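Local structure of disulfide oxidoreductase (Xylella fastidiosa, 2REM) at residues G102-Q107 / D112-F117. The protein probably acts as a periplasmic thiol-disulfide oxidoreductase of the DsbA type, introducing disulfide bonds into other proteins through a thioredoxin-fold redox centre. Residues are numbered along the deposited sequence; the frame is centred on the assembly and turned at random.
Sequences GSVPIQ and DELAVF
In the helical domain that DsbA proteins carry inserted in their thioredoxin fold, V104 and P105, on the loop leaving helix 87-101, pack against E113, L114 and F117 of helix 111-119. V104 sends one methyl to each of two helix residues. V104 CG2 approaches the F117 ring obliquely, 3.8 Å from F117 CD1, the two side chains crossing at about a right angle. V104 CG1, placed anti to the backbone N (chi1 170°), comes within 4.3 Å of L114 CD2. A beta-branched valine suits this buried place because its short fork can serve two neighbours at once. L114 and F117, three residues apart, are less than one turn apart on the helix, and both reach V104; F74 and A97 also touch V104. Beside it, the CD-CG side of the puckered P105 ring meets the CG methylene of E113, with P105 CD 4.0 Å from E113 CG. Chi1 (-79°) puts that methylene beside proline, and the bend at chi2 (97°) turns the carboxylate aside, where OE1 accepts a hydrogen bond from G110 N, just ahead of helix 111-119. No hydrogen bond spans the two segments: van der Waals contact joins them, V104 and L114 buried, P105 and E113 at the more open margin.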
# COMPACT_ATOMS: atom_id res chain seq x y z
N GLY A 102 -18.99 -8.46 3.92
CA GLY A 102 -19.79 -7.25 3.94
C GLY A 102 -20.04 -6.73 5.35
O GLY A 102 -21.08 -6.17 5.62
N SER A 103 -19.09 -6.94 6.25
CA SER A 103 -19.24 -6.50 7.63
C SER A 103 -18.70 -5.10 7.86
O SER A 103 -18.93 -4.49 8.90
CB SER A 103 -18.56 -7.50 8.58
OG SER A 103 -17.19 -7.58 8.24
N VAL A 104 -17.97 -4.57 6.88
CA VAL A 104 -17.56 -3.18 6.94
C VAL A 104 -18.01 -2.61 5.58
O VAL A 104 -17.64 -3.15 4.54
CB VAL A 104 -16.01 -3.03 7.14
CG1 VAL A 104 -15.54 -1.57 6.96
CG2 VAL A 104 -15.58 -3.53 8.54
N PRO A 105 -18.82 -1.54 5.60
CA PRO A 105 -19.33 -0.97 4.35
C PRO A 105 -18.28 -0.11 3.63
O PRO A 105 -17.38 0.44 4.25
CB PRO A 105 -20.49 -0.10 4.82
CG PRO A 105 -20.07 0.36 6.20
CD PRO A 105 -19.29 -0.81 6.79
N ILE A 106 -18.37 -0.02 2.31
CA ILE A 106 -17.50 0.90 1.58
C ILE A 106 -18.11 2.30 1.67
O ILE A 106 -17.46 3.26 2.11
CB ILE A 106 -17.27 0.43 0.13
CG1 ILE A 106 -16.31 -0.77 0.12
CG2 ILE A 106 -16.66 1.56 -0.72
CD1 ILE A 106 -16.26 -1.53 -1.20
N GLN A 107 -19.39 2.41 1.32
CA GLN A 107 -20.07 3.69 1.29
C GLN A 107 -20.33 4.20 2.69
O GLN A 107 -20.77 3.45 3.56
CB GLN A 107 -21.37 3.61 0.49
CG GLN A 107 -21.17 3.14 -0.95
CD GLN A 107 -20.29 4.06 -1.79
OE1 GLN A 107 -19.42 3.59 -2.54
NE2 GLN A 107 -20.50 5.36 -1.67
N ASP A 112 -16.97 5.10 13.51
CA ASP A 112 -17.59 4.12 14.41
C ASP A 112 -17.72 2.69 13.88
O ASP A 112 -17.55 1.76 14.66
CB ASP A 112 -18.80 4.64 15.22
CG ASP A 112 -19.94 5.11 14.37
OD1 ASP A 112 -20.33 6.30 14.54
OD2 ASP A 112 -20.45 4.30 13.57
N GLU A 113 -17.97 2.51 12.59
CA GLU A 113 -17.87 1.18 12.00
C GLU A 113 -16.41 0.74 12.13
O GLU A 113 -16.13 -0.41 12.39
CB GLU A 113 -18.21 1.17 10.52
CG GLU A 113 -19.70 1.20 10.17
CD GLU A 113 -20.20 2.60 9.86
OE1 GLU A 113 -19.39 3.56 9.86
OE2 GLU A 113 -21.41 2.73 9.61
N LEU A 114 -15.49 1.67 11.93
CA LEU A 114 -14.08 1.30 11.90
C LEU A 114 -13.63 0.96 13.30
O LEU A 114 -12.89 -0.01 13.51
CB LEU A 114 -13.22 2.38 11.27
CG LEU A 114 -13.43 2.58 9.75
CD1 LEU A 114 -12.66 3.80 9.28
CD2 LEU A 114 -13.01 1.30 8.97
N ALA A 115 -14.05 1.75 14.28
CA ALA A 115 -13.65 1.48 15.66
C ALA A 115 -14.15 0.11 16.09
O ALA A 115 -13.44 -0.61 16.80
CB ALA A 115 -14.12 2.57 16.61
N VAL A 116 -15.36 -0.27 15.65
CA VAL A 116 -15.91 -1.58 16.03
C VAL A 116 -15.01 -2.65 15.44
O VAL A 116 -14.65 -3.58 16.12
CB VAL A 116 -17.40 -1.75 15.60
CG1 VAL A 116 -17.85 -3.19 15.75
CG2 VAL A 116 -18.28 -0.83 16.42
N PHE A 117 -14.62 -2.47 14.18
CA PHE A 117 -13.74 -3.42 13.52
C PHE A 117 -12.43 -3.61 14.31
O PHE A 117 -12.05 -4.74 14.65
CB PHE A 117 -13.45 -2.99 12.07
CG PHE A 117 -12.49 -3.89 11.38
CD1 PHE A 117 -12.93 -5.07 10.79
CD2 PHE A 117 -11.13 -3.61 11.39
CE1 PHE A 117 -12.05 -5.93 10.17
CE2 PHE A 117 -10.21 -4.48 10.77
CZ PHE A 117 -10.69 -5.64 10.15